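Local coordinates for glycine betaine, L-proline ABC transporter, glycine/betaine/L-proline-binding protein (ProX) (PDB 3TMG), which binds glycine betaine in the cleft between its two lobes and probably hands it to an ABC-type membrane transporter, at residues S17-Y22 / E47-T52; N33-V38 / K268-E273; L144-L149 / D200-G205. One frame throughout, in Å; residues are numbered along the deposited sequence.

Contact 1: residues S17-Y22 / E47-T52; sequences SVKIGY and EIFSVT
With CG between its backbone N and carbonyl carbon (chi1 69°), Tyr-22 swings its ring across to the neighbouring strand, and Ile-48, whose CG1 takes the corresponding position (chi1 65°), sends CD1 toward the ring. The ring ends over the backbone of 47-52: Ser-50 CA sits above one face, offset toward the rim, and Tyr-22 CE1 comes within 3.4 Å of Ser-50 N. On the phenol end, Tyr-22 OH touches Ser-50 CB at 3.6 Å, while Tyr-22 CE1 packs against Ile-48 CD1 at 3.9 Å. Further back on this face Ile-48 CG2 rests against Ile-20 CB. The backbones beneath run parallel and in register from Lys-19 beside Glu-47 to Tyr-22 beside Ser-50, with the axes 22° apart. Five N-H to O=C bonds tie them, from Glu-47 N to Val-18 O at one end to Val-51 N to Tyr-22 O at the other; the shortest runs from Phe-49 N to Ile-20 O at 2.8 Å. This is the strand pair of a beta-alpha-beta unit, strand 16-22, helix 26-41 and strand 44-50, in a periplasmic-binding-protein fold. Helix 26-41 covers the face carrying Tyr-22 and Ile-48, where both side chains meet Thr-32. On the face of Lys-19 and Phe-49, the lysine CG reaches the edge of the phenylalanine ring, 3.8 Å from CE2. Lys-19 and Glu-47 extend side by side, yet their charged ends stop short of a salt bridge, with NZ 4.9 Å from OE2. The carboxylate instead accepts a hydrogen bond from a water, which in turn accepts one from Ser-17 OG.

Contact 2: residues N33-V38 / K268-E273; sequences NVLKVV and KTWVPE
This is a buried, wholly apolar contact in which Trp-270 and Val-271, from the turn that follows helix 264-268, pack on Val-34, Leu-35 and Val-38 of helix 26-41. That helix is the crossover of the beta-alpha-beta unit formed with strands 16-22 and 44-50, so the C-terminal end of the chain is laid against a helix from near its start. A type I beta turn from Lys-268 to Val-271 brings the two apolar residues round to the helix. Trp-270 does most of the work with the six-membered part of its indole. Val-34 CG1 comes to its edge, near the ring plane, at 3.6 Å from CZ3, and Val-38 CG2, one helical turn on, also lies at the edge, 4.2 Å from CE3. Leu-35 CD2 approaches CE3 obliquely at 4.1 Å. All three aliphatic side chains cross the tryptophan at roughly a right angle. Phe-231, in the loop after helix 222-230, meets the indole edge-to-face and also touches Leu-35, while the pyrrole nitrogen NE1 makes a weak hydrogen bond to Tyr-232 O. Phe-279, close to the C terminus, touches both Val-38 and Val-271. Val-38 has its CG1 anti to the backbone N (chi1 173°), and this branch meets Val-271 CG1 at 3.7 Å.

Contact 3: residues L144-L149 / D200-G205; sequences LNYYGL and DLIMGG
Two hydrogen bonds join the consecutive tyrosines Tyr-146 and Tyr-147 to Asp-200. Tyr-146 OH donates to Asp-200 OD2 over a very short 2.5 Å, a length that may be doubtful in detail; the carboxylate oxygen lies in the plane of the phenol ring, while the carboxylate itself is turned 75° from that plane. Tyr-147 OH serves the backbone instead, accepting from Asp-200 N at 3.0 Å in a nearly straight bond. It is also hydrogen-bonded to Asp-198 OD1, so two bonds grip this hydroxyl, one from the Asp-200 amide and one with the Asp-198 carboxylate.

The apolar part belongs to Ile-202, which fits against both rings. Its CD1 makes a CH-pi contact with Tyr-146, 3.6 Å from the ring centroid and only 4° off the normal. With chi1 at -51°, CG1 stands beside the backbone N and can touch both tyrosines, at 3.7 Å from Tyr-146 CD2 and 3.9 Å from Tyr-147 CE2.

Directly after Tyr-147, Gly-148 ends the helix in a Schellman motif, with Leu-149 N bonded to Leu-144 O. At the surface of the binding protein, the contact joins the C-terminal end of helix 135-146 to the loop between strands 193-195 and 207-214, where Met-203 packs on Val-139 of that helix and on Phe-102 of strand 88-105.

How the contacts relate
From the N terminus, strand 16-22 leads into helix 26-41 and then strand 44-50, and contact 1 closes this short beta-alpha-beta loop. Contact 2 starts on the helix inside that loop but finds its partner 230 residues later, so the two cross along the chain. They also touch: Ile-20 and Ile-48 of contact 1 pack on Leu-35 and Lys-36 of the same helix. Contact 3 follows contact 1 in series and is nested within the long loop closed by contact 2. It lies across the chain's centre from both other contacts, its nearest atoms about 18 Å from contact 1, and ties a helix end to a loop there.

Contact 1: residues S17-Y22 / E47-T52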
ATOM      1  N   SER A  17       6.748  10.245  22.411  1.00 34.24           N
ATOM      2  CA  SER A  17       6.496   8.969  21.778  1.00 30.99           C
ATOM      3  C   SER A  17       5.441   9.100  20.678  1.00 27.97           C
ATOM      4  O   SER A  17       4.448   9.772  20.852  1.00 27.86           O
ATOM      5  CB  SER A  17       5.986   7.994  22.859  1.00 32.01           C
ATOM      6  OG  SER A  17       5.343   6.840  22.286  1.00 31.96           O
ATOM      7  N   VAL A  18       5.671   8.453  19.545  1.00 25.36           N
ATOM      8  CA  VAL A  18       4.613   8.244  18.538  1.00 23.17           C
ATOM      9  C   VAL A  18       4.774   6.817  17.981  1.00 21.76           C
ATOM     10  O   VAL A  18       5.896   6.299  17.860  1.00 21.19           O
ATOM     11  CB  VAL A  18       4.618   9.333  17.448  1.00 22.51           C
ATOM     12  CG1 VAL A  18       5.919   9.271  16.659  1.00 21.63           C
ATOM     13  CG2 VAL A  18       3.395   9.225  16.527  1.00 21.40           C
ATOM     14  N   LYS A  19       3.633   6.191  17.697  1.00 20.67           N
ATOM     15  CA  LYS A  19       3.552   4.822  17.219  1.00 19.27           C
ATOM     16  C   LYS A  19       2.813   4.774  15.886  1.00 17.80           C
ATOM     17  O   LYS A  19       1.659   5.194  15.810  1.00 18.24           O
ATOM     18  CB  LYS A  19       2.816   3.985  18.269  1.00 19.70           C
ATOM     19  CG  LYS A  19       3.611   3.878  19.570  1.00 21.01           C
ATOM     20  CD  LYS A  19       2.905   3.031  20.615  1.00 21.97           C
ATOM     21  CE  LYS A  19       3.735   3.015  21.896  1.00 23.64           C
ATOM     22  NZ  LYS A  19       2.942   2.376  22.968  1.00 25.18           N
ATOM     23  N   ILE A  20       3.454   4.241  14.845  1.00 16.52           N
ATOM     24  CA  ILE A  20       2.811   4.126  13.529  1.00 15.76           C
ATOM     25  C   ILE A  20       2.682   2.642  13.162  1.00 15.14           C
ATOM     26  O   ILE A  20       3.684   1.925  13.180  1.00 14.94           O
ATOM     27  CB  ILE A  20       3.632   4.834  12.405  1.00 15.34           C
ATOM     28  CG1 ILE A  20       4.272   6.156  12.911  1.00 16.13           C
ATOM     29  CG2 ILE A  20       2.776   4.971  11.113  1.00 14.62           C
ATOM     30  CD1 ILE A  20       5.055   6.910  11.831  1.00 16.19           C
ATOM     31  N   GLY A  21       1.455   2.189  12.877  1.00 14.70           N
ATOM     32  CA  GLY A  21       1.236   0.808  12.368  1.00 14.12           C
ATOM     33  C   GLY A  21       1.298   0.784  10.834  1.00 13.44           C
ATOM     34  O   GLY A  21       0.914   1.761  10.167  1.00 12.37           O
ATOM     35  N   TYR A  22       1.814  -0.309  10.272  1.00 13.02           N
ATOM     36  CA  TYR A  22       1.871  -0.476   8.821  1.00 12.89           C
ATOM     37  C   TYR A  22       1.883  -1.960   8.496  1.00 13.82           C
ATOM     38  O   TYR A  22       2.087  -2.800   9.391  1.00 14.49           O
ATOM     39  CB  TYR A  22       3.088   0.231   8.177  1.00 12.34           C
ATOM     40  CG  TYR A  22       4.440  -0.373   8.482  1.00 12.75           C
ATOM     41  CD1 TYR A  22       4.953  -0.383   9.794  1.00 13.50           C
ATOM     42  CD2 TYR A  22       5.199  -0.965   7.456  1.00 12.48           C
ATOM     43  CE1 TYR A  22       6.190  -0.967  10.086  1.00 13.69           C
ATOM     44  CE2 TYR A  22       6.452  -1.528   7.734  1.00 13.25           C
ATOM     45  CZ  TYR A  22       6.937  -1.505   9.041  1.00 13.69           C
ATOM     46  OH  TYR A  22       8.174  -2.068   9.322  1.00 14.49           O
ATOM     47  N   GLU A  47       8.234   4.833  17.040  1.00 20.70           N
ATOM     48  CA  GLU A  47       8.254   3.385  16.834  1.00 20.02           C
ATOM     49  C   GLU A  47       7.283   3.014  15.717  1.00 18.00           C
ATOM     50  O   GLU A  47       6.160   3.480  15.715  1.00 17.26           O
ATOM     51  CB  GLU A  47       7.811   2.678  18.077  1.00 21.39           C
ATOM     52  CG  GLU A  47       8.708   2.956  19.273  1.00 23.53           C
ATOM     53  CD  GLU A  47       8.120   2.319  20.506  1.00 25.84           C
ATOM     54  OE1 GLU A  47       8.289   1.092  20.665  1.00 28.49           O
ATOM     55  OE2 GLU A  47       7.472   3.008  21.300  1.00 26.79           O
ATOM     56  N   ILE A  48       7.713   2.135  14.833  1.00 16.45           N
ATOM     57  CA  ILE A  48       6.828   1.650  13.767  1.00 15.67           C
ATOM     58  C   ILE A  48       6.592   0.165  13.970  1.00 16.30           C
ATOM     59  O   ILE A  48       7.466  -0.571  14.484  1.00 17.01           O
ATOM     60  CB  ILE A  48       7.340   2.008  12.354  1.00 14.65           C
ATOM     61  CG1 ILE A  48       8.660   1.316  12.013  1.00 14.68           C
ATOM     62  CG2 ILE A  48       7.432   3.541  12.202  1.00 14.49           C
ATOM     63  CD1 ILE A  48       9.086   1.547  10.555  1.00 14.62           C
ATOM     64  N   PHE A  49       5.406  -0.277  13.608  1.00 16.30           N
ATOM     65  CA  PHE A  49       5.024  -1.662  13.895  1.00 17.22           C
ATOM     66  C   PHE A  49       4.466  -2.360  12.669  1.00 16.54           C
ATOM     67  O   PHE A  49       3.417  -1.954  12.142  1.00 16.37           O
ATOM     68  CB  PHE A  49       3.986  -1.688  15.001  1.00 18.35           C
ATOM     69  CG  PHE A  49       4.488  -1.183  16.310  1.00 19.86           C
ATOM     70  CD1 PHE A  49       5.190  -2.010  17.161  1.00 21.02           C
ATOM     71  CD2 PHE A  49       4.276   0.146  16.682  1.00 20.32           C
ATOM     72  CE1 PHE A  49       5.632  -1.549  18.407  1.00 22.78           C
ATOM     73  CE2 PHE A  49       4.733   0.611  17.908  1.00 21.57           C
ATOM     74  CZ  PHE A  49       5.406  -0.235  18.771  1.00 22.81           C
ATOM     75  N   SER A  50       5.164  -3.417  12.235  1.00 16.35           N
ATOM     76  CA  SER A  50       4.786  -4.156  11.036  1.00 16.07           C
ATOM     77  C   SER A  50       3.843  -5.266  11.479  1.00 16.40           C
ATOM     78  O   SER A  50       4.233  -6.124  12.235  1.00 17.26           O
ATOM     79  CB  SER A  50       6.033  -4.723  10.354  1.00 16.40           C
ATOM     80  OG  SER A  50       5.680  -5.462   9.190  1.00 16.17           O
ATOM     81  N   VAL A  51       2.583  -5.199  11.049  1.00 16.11           N
ATOM     82  CA  VAL A  51       1.552  -6.105  11.493  1.00 16.63           C
ATOM     83  C   VAL A  51       0.700  -6.568  10.294  1.00 16.57           C
ATOM     84  O   VAL A  51       1.006  -6.236   9.119  1.00 15.80           O
ATOM     85  CB  VAL A  51       0.687  -5.459  12.613  1.00 16.95           C
ATOM     86  CG1 VAL A  51       1.524  -5.183  13.851  1.00 17.59           C
ATOM     87  CG2 VAL A  51       0.025  -4.170  12.121  1.00 16.33           C
ATOM     88  N   THR A  52      -0.321  -7.371  10.554  1.00 16.79           N
ATOM     89  CA  THR A  52      -1.301  -7.674   9.459  1.00 16.67           C
ATOM     90  C   THR A  52      -2.265  -6.474   9.274  1.00 15.74           C
ATOM     91  O   THR A  52      -2.404  -5.629  10.147  1.00 15.53           O
ATOM     92  CB  THR A  52      -2.119  -8.963   9.729  1.00 17.63           C
ATOM     93  OG1 THR A  52      -3.005  -8.709  10.826  1.00 18.36           O
ATOM     94  CG2 THR A  52      -1.169 -10.165  10.094  1.00 19.47           C
TER
HETATM   95  O   HOH W   1       7.573   5.802  21.244  1.00 30.93           O

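Contact 2: residues N33-V38 / K268-E273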
ATOM      1  N   ASN A  33       8.616   4.387   7.077  1.00 12.02           N
ATOM      2  CA  ASN A  33      10.012   4.717   7.390  1.00 12.63           C
ATOM      3  C   ASN A  33      10.369   6.189   7.168  1.00 12.96           C
ATOM      4  O   ASN A  33      11.080   6.781   7.993  1.00 13.34           O
ATOM      5  CB  ASN A  33      10.986   3.786   6.649  1.00 12.72           C
ATOM      6  CG  ASN A  33      11.196   2.460   7.373  1.00 13.05           C
ATOM      7  OD1 ASN A  33      12.085   2.361   8.199  1.00 14.09           O
ATOM      8  ND2 ASN A  33      10.408   1.411   7.026  1.00 12.65           N
ATOM      9  N   VAL A  34       9.836   6.788   6.114  1.00 12.56           N
ATOM     10  CA  VAL A  34      10.004   8.263   5.942  1.00 13.46           C
ATOM     11  C   VAL A  34       9.426   9.015   7.152  1.00 14.24           C
ATOM     12  O   VAL A  34      10.124   9.839   7.734  1.00 14.88           O
ATOM     13  CB  VAL A  34       9.360   8.790   4.651  1.00 12.97           C
ATOM     14  CG1 VAL A  34       9.275  10.341   4.654  1.00 13.82           C
ATOM     15  CG2 VAL A  34      10.178   8.322   3.462  1.00 12.91           C
ATOM     16  N   LEU A  35       8.182   8.717   7.541  1.00 14.26           N
ATOM     17  CA  LEU A  35       7.596   9.389   8.706  1.00 15.63           C
ATOM     18  C   LEU A  35       8.335   9.084  10.011  1.00 16.32           C
ATOM     19  O   LEU A  35       8.487   9.956  10.893  1.00 17.01           O
ATOM     20  CB  LEU A  35       6.100   9.132   8.809  1.00 15.94           C
ATOM     21  CG  LEU A  35       5.239   9.937   7.817  1.00 16.51           C
ATOM     22  CD1 LEU A  35       3.760   9.797   8.166  1.00 18.06           C
ATOM     23  CD2 LEU A  35       5.561  11.442   7.741  1.00 17.07           C
ATOM     24  N   LYS A  36       8.848   7.860  10.133  1.00 15.64           N
ATOM     25  CA  LYS A  36       9.672   7.559  11.279  1.00 16.20           C
ATOM     26  C   LYS A  36      10.865   8.548  11.379  1.00 16.41           C
ATOM     27  O   LYS A  36      11.171   9.078  12.452  1.00 17.05           O
ATOM     28  CB  LYS A  36      10.174   6.120  11.184  1.00 16.08           C
ATOM     29  CG  LYS A  36      10.982   5.719  12.406  1.00 17.84           C
ATOM     30  CD  LYS A  36      11.349   4.249  12.258  1.00 18.10           C
ATOM     31  CE  LYS A  36      12.717   4.053  12.796  1.00 20.07           C
ATOM     32  NZ  LYS A  36      12.616   3.199  13.992  1.00 21.91           N
ATOM     33  N   VAL A  37      11.554   8.751  10.265  1.00 15.93           N
ATOM     34  CA  VAL A  37      12.705   9.678  10.190  1.00 16.79           C
ATOM     35  C   VAL A  37      12.288  11.121  10.516  1.00 17.73           C
ATOM     36  O   VAL A  37      12.944  11.802  11.297  1.00 18.83           O
ATOM     37  CB  VAL A  37      13.401   9.571   8.810  1.00 16.29           C
ATOM     38  CG1 VAL A  37      14.468  10.650   8.659  1.00 17.38           C
ATOM     39  CG2 VAL A  37      14.034   8.181   8.681  1.00 15.69           C
ATOM     40  N   VAL A  38      11.175  11.566   9.943  1.00 17.33           N
ATOM     41  CA  VAL A  38      10.622  12.889  10.234  1.00 18.49           C
ATOM     42  C   VAL A  38      10.359  13.085  11.749  1.00 19.59           C
ATOM     43  O   VAL A  38      10.854  14.076  12.347  1.00 20.44           O
ATOM     44  CB  VAL A  38       9.342  13.116   9.413  1.00 17.70           C
ATOM     45  CG1 VAL A  38       8.679  14.408   9.836  1.00 18.82           C
ATOM     46  CG2 VAL A  38       9.684  13.119   7.925  1.00 17.29           C
ATOM     47  N   LYS A 268       9.522  19.687   4.983  1.00 25.44           N
ATOM     48  CA  LYS A 268       9.171  20.886   5.719  1.00 26.47           C
ATOM     49  C   LYS A 268       7.686  21.184   5.726  1.00 25.26           C
ATOM     50  O   LYS A 268       7.157  21.612   6.739  1.00 25.76           O
ATOM     51  CB  LYS A 268       9.948  22.108   5.210  1.00 28.67           C
ATOM     52  CG  LYS A 268      11.362  22.206   5.747  1.00 30.35           C
ATOM     53  CD  LYS A 268      11.907  23.578   5.373  1.00 33.50           C
ATOM     54  CE  LYS A 268      13.414  23.578   5.480  1.00 35.44           C
ATOM     55  NZ  LYS A 268      13.915  24.850   4.884  1.00 36.62           N
ATOM     56  N   THR A 269       7.020  20.975   4.606  1.00 24.35           N
ATOM     57  CA  THR A 269       5.584  21.220   4.549  1.00 24.60           C
ATOM     58  C   THR A 269       4.765  20.323   5.477  1.00 23.15           C
ATOM     59  O   THR A 269       3.597  20.612   5.752  1.00 23.70           O
ATOM     60  CB  THR A 269       4.994  21.164   3.110  1.00 24.36           C
ATOM     61  OG1 THR A 269       4.917  19.812   2.641  1.00 23.11           O
ATOM     62  CG2 THR A 269       5.791  22.054   2.144  1.00 25.66           C
ATOM     63  N   TRP A 270       5.361  19.238   5.972  1.00 21.58           N
ATOM     64  CA  TRP A 270       4.567  18.310   6.766  1.00 20.47           C
ATOM     65  C   TRP A 270       4.629  18.616   8.232  1.00 21.33           C
ATOM     66  O   TRP A 270       3.921  17.969   9.036  1.00 20.97           O
ATOM     67  CB  TRP A 270       4.992  16.860   6.542  1.00 18.60           C
ATOM     68  CG  TRP A 270       5.028  16.393   5.090  1.00 17.52           C
ATOM     69  CD1 TRP A 270       4.287  16.846   3.992  1.00 17.42           C
ATOM     70  CD2 TRP A 270       5.845  15.296   4.592  1.00 16.65           C
ATOM     71  NE1 TRP A 270       4.615  16.112   2.853  1.00 16.62           N
ATOM     72  CE2 TRP A 270       5.567  15.172   3.172  1.00 16.27           C
ATOM     73  CE3 TRP A 270       6.795  14.419   5.193  1.00 16.04           C
ATOM     74  CZ2 TRP A 270       6.217  14.223   2.384  1.00 15.61           C
ATOM     75  CZ3 TRP A 270       7.400  13.456   4.394  1.00 15.38           C
ATOM     76  CH2 TRP A 270       7.116  13.356   3.026  1.00 15.15           C
ATOM     77  N   VAL A 271       5.512  19.555   8.605  1.00 22.68           N
ATOM     78  CA  VAL A 271       5.844  19.722  10.027  1.00 23.75           C
ATOM     79  C   VAL A 271       5.428  21.109  10.538  1.00 25.90           C
ATOM     80  O   VAL A 271       5.390  22.070   9.755  1.00 26.52           O
ATOM     81  CB  VAL A 271       7.344  19.396  10.379  1.00 23.91           C
ATOM     82  CG1 VAL A 271       7.766  18.011   9.908  1.00 22.38           C
ATOM     83  CG2 VAL A 271       8.337  20.476   9.911  1.00 24.83           C
ATOM     84  N   PRO A 272       5.132  21.226  11.851  1.00 27.16           N
ATOM     85  CA  PRO A 272       4.775  22.551  12.374  1.00 29.51           C
ATOM     86  C   PRO A 272       5.919  23.548  12.185  1.00 31.37           C
ATOM     87  O   PRO A 272       7.099  23.168  12.173  1.00 30.51           O
ATOM     88  CB  PRO A 272       4.542  22.276  13.884  1.00 29.87           C
ATOM     89  CG  PRO A 272       4.133  20.833  13.922  1.00 27.77           C
ATOM     90  CD  PRO A 272       5.022  20.192  12.894  1.00 26.57           C
ATOM     91  N   GLU A 273       5.550  24.819  12.057  1.00 33.91           N
ATOM     92  CA  GLU A 273       6.478  25.931  11.856  1.00 36.64           C
ATOM     93  C   GLU A 273       7.732  25.832  12.723  1.00 37.08           C
ATOM     94  O   GLU A 273       8.858  25.906  12.231  1.00 36.84           O
ATOM     95  CB  GLU A 273       5.725  27.251  12.145  1.00 39.46           C
ATOM     96  CG  GLU A 273       6.540  28.510  11.927  1.00 43.26           C
ATOM     97  CD  GLU A 273       7.092  28.610  10.523  1.00 44.09           C
ATOM     98  OE1 GLU A 273       6.391  28.244   9.559  1.00 44.36           O
ATOM     99  OE2 GLU A 273       8.238  29.072  10.392  1.00 48.14           O
TER

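Contact 3: residues L144-L149 / D200-G205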
ATOM      1  N   LEU A 144     -13.201 -12.662  -8.265  1.00 21.18           N
ATOM      2  CA  LEU A 144     -13.211 -14.029  -8.812  1.00 22.27           C
ATOM      3  C   LEU A 144     -14.570 -14.653  -8.651  1.00 23.26           C
ATOM      4  O   LEU A 144     -15.081 -15.243  -9.595  1.00 23.52           O
ATOM      5  CB  LEU A 144     -12.149 -14.928  -8.187  1.00 22.64           C
ATOM      6  CG  LEU A 144     -10.729 -14.602  -8.635  1.00 22.46           C
ATOM      7  CD1 LEU A 144      -9.709 -15.360  -7.775  1.00 23.19           C
ATOM      8  CD2 LEU A 144     -10.498 -14.865 -10.131  1.00 22.31           C
ATOM      9  N   ASN A 145     -15.189 -14.464  -7.493  1.00 23.87           N
ATOM     10  CA  ASN A 145     -16.550 -14.975  -7.285  1.00 25.95           C
ATOM     11  C   ASN A 145     -17.562 -14.316  -8.198  1.00 25.18           C
ATOM     12  O   ASN A 145     -18.373 -14.978  -8.821  1.00 26.25           O
ATOM     13  CB  ASN A 145     -16.987 -14.778  -5.838  1.00 28.25           C
ATOM     14  CG  ASN A 145     -16.188 -15.612  -4.877  1.00 31.91           C
ATOM     15  OD1 ASN A 145     -15.952 -16.806  -5.111  1.00 37.34           O
ATOM     16  ND2 ASN A 145     -15.796 -15.015  -3.762  1.00 33.67           N
ATOM     17  N   TYR A 146     -17.529 -12.999  -8.234  1.00 23.47           N
ATOM     18  CA  TYR A 146     -18.484 -12.211  -8.994  1.00 23.48           C
ATOM     19  C   TYR A 146     -18.486 -12.566 -10.478  1.00 23.69           C
ATOM     20  O   TYR A 146     -19.551 -12.668 -11.124  1.00 25.24           O
ATOM     21  CB  TYR A 146     -18.106 -10.711  -8.858  1.00 22.10           C
ATOM     22  CG  TYR A 146     -19.088  -9.809  -9.564  1.00 22.44           C
ATOM     23  CD1 TYR A 146     -20.278  -9.419  -8.941  1.00 23.39           C
ATOM     24  CD2 TYR A 146     -18.843  -9.378 -10.851  1.00 22.26           C
ATOM     25  CE1 TYR A 146     -21.213  -8.625  -9.615  1.00 24.26           C
ATOM     26  CE2 TYR A 146     -19.748  -8.574 -11.522  1.00 22.76           C
ATOM     27  CZ  TYR A 146     -20.920  -8.196 -10.906  1.00 23.96           C
ATOM     28  OH  TYR A 146     -21.807  -7.401 -11.610  1.00 25.01           O
ATOM     29  N   TYR A 147     -17.297 -12.700 -11.039  1.00 22.43           N
ATOM     30  CA  TYR A 147     -17.153 -12.920 -12.467  1.00 23.21           C
ATOM     31  C   TYR A 147     -17.255 -14.399 -12.826  1.00 24.57           C
ATOM     32  O   TYR A 147     -17.098 -14.763 -13.992  1.00 25.14           O
ATOM     33  CB  TYR A 147     -15.835 -12.318 -12.985  1.00 21.85           C
ATOM     34  CG  TYR A 147     -15.897 -10.800 -13.083  1.00 21.13           C
ATOM     35  CD1 TYR A 147     -16.740 -10.180 -14.019  1.00 21.87           C
ATOM     36  CD2 TYR A 147     -15.126  -9.990 -12.259  1.00 20.08           C
ATOM     37  CE1 TYR A 147     -16.822  -8.787 -14.118  1.00 21.32           C
ATOM     38  CE2 TYR A 147     -15.195  -8.597 -12.355  1.00 19.34           C
ATOM     39  CZ  TYR A 147     -16.035  -8.002 -13.306  1.00 20.05           C
ATOM     40  OH  TYR A 147     -16.091  -6.612 -13.429  1.00 20.14           O
ATOM     41  N   GLY A 148     -17.527 -15.230 -11.810  1.00 25.61           N
ATOM     42  CA  GLY A 148     -17.784 -16.671 -12.015  1.00 27.52           C
ATOM     43  C   GLY A 148     -16.520 -17.456 -12.352  1.00 27.66           C
ATOM     44  O   GLY A 148     -16.582 -18.434 -13.094  1.00 28.58           O
ATOM     45  N   LEU A 149     -15.393 -17.044 -11.784  1.00 26.23           N
ATOM     46  CA  LEU A 149     -14.078 -17.595 -12.110  1.00 26.75           C
ATOM     47  C   LEU A 149     -13.488 -18.435 -10.976  1.00 27.37           C
ATOM     48  O   LEU A 149     -12.474 -19.114 -11.153  1.00 27.73           O
ATOM     49  CB  LEU A 149     -13.104 -16.440 -12.428  1.00 25.00           C
ATOM     50  CG  LEU A 149     -13.441 -15.593 -13.674  1.00 24.84           C
ATOM     51  CD1 LEU A 149     -12.562 -14.349 -13.749  1.00 23.44           C
ATOM     52  CD2 LEU A 149     -13.301 -16.403 -14.940  1.00 25.83           C
ATOM     53  N   ASP A 200     -17.583  -4.202 -14.272  1.00 21.84           N
ATOM     54  CA  ASP A 200     -18.495  -3.833 -13.202  1.00 22.24           C
ATOM     55  C   ASP A 200     -17.799  -3.162 -12.006  1.00 20.57           C
ATOM     56  O   ASP A 200     -18.436  -2.870 -10.970  1.00 19.86           O
ATOM     57  CB  ASP A 200     -19.328  -5.043 -12.806  1.00 24.39           C
ATOM     58  CG  ASP A 200     -20.337  -5.413 -13.885  1.00 26.51           C
ATOM     59  OD1 ASP A 200     -20.504  -4.642 -14.839  1.00 27.20           O
ATOM     60  OD2 ASP A 200     -20.993  -6.458 -13.769  1.00 27.34           O
ATOM     61  N   LEU A 201     -16.502  -2.878 -12.185  1.00 18.77           N
ATOM     62  CA  LEU A 201     -15.703  -2.071 -11.242  1.00 18.17           C
ATOM     63  C   LEU A 201     -15.648  -2.697  -9.842  1.00 17.86           C
ATOM     64  O   LEU A 201     -15.664  -2.002  -8.862  1.00 17.34           O
ATOM     65  CB  LEU A 201     -16.236  -0.615 -11.143  1.00 18.16           C
ATOM     66  CG  LEU A 201     -15.156   0.466 -10.984  1.00 17.53           C
ATOM     67  CD1 LEU A 201     -14.359   0.560 -12.280  1.00 17.66           C
ATOM     68  CD2 LEU A 201     -15.803   1.810 -10.660  1.00 17.47           C
ATOM     69  N   ILE A 202     -15.608  -4.025  -9.758  1.00 17.56           N
ATOM     70  CA  ILE A 202     -15.497  -4.667  -8.466  1.00 17.15           C
ATOM     71  C   ILE A 202     -14.196  -4.248  -7.730  1.00 16.23           C
ATOM     72  O   ILE A 202     -14.172  -4.111  -6.509  1.00 15.81           O
ATOM     73  CB  ILE A 202     -15.595  -6.209  -8.641  1.00 17.84           C
ATOM     74  CG1 ILE A 202     -16.843  -6.579  -9.478  1.00 18.97           C
ATOM     75  CG2 ILE A 202     -15.555  -6.917  -7.284  1.00 18.02           C
ATOM     76  CD1 ILE A 202     -18.207  -6.190  -8.868  1.00 20.07           C
ATOM     77  N   MET A 203     -13.122  -4.042  -8.484  1.00 15.22           N
ATOM     78  CA  MET A 203     -11.855  -3.638  -7.895  1.00 15.05           C
ATOM     79  C   MET A 203     -11.781  -2.136  -7.582  1.00 14.34           C
ATOM     80  O   MET A 203     -10.773  -1.654  -7.002  1.00 13.87           O
ATOM     81  CB  MET A 203     -10.683  -4.007  -8.811  1.00 15.46           C
ATOM     82  CG  MET A 203     -10.628  -5.475  -9.267  1.00 17.70           C
ATOM     83  SD  MET A 203     -10.387  -6.567  -7.867  1.00 19.90           S
ATOM     84  CE  MET A 203      -8.725  -6.171  -7.322  1.00 18.58           C
ATOM     85  N   GLY A 204     -12.815  -1.385  -7.961  1.00 14.20           N
ATOM     86  CA  GLY A 204     -12.853   0.055  -7.634  1.00 13.71           C
ATOM     87  C   GLY A 204     -12.320   0.908  -8.778  1.00 13.37           C
ATOM     88  O   GLY A 204     -11.689   0.398  -9.704  1.00 13.09           O
ATOM     89  N   GLY A 205     -12.598   2.210  -8.740  1.00 13.56           N
ATOM     90  CA  GLY A 205     -11.981   3.139  -9.716  1.00 13.67           C
ATOM     91  C   GLY A 205     -10.635   3.583  -9.174  1.00 13.33           C
ATOM     92  O   GLY A 205      -9.946   2.818  -8.481  1.00 13.37           O
TER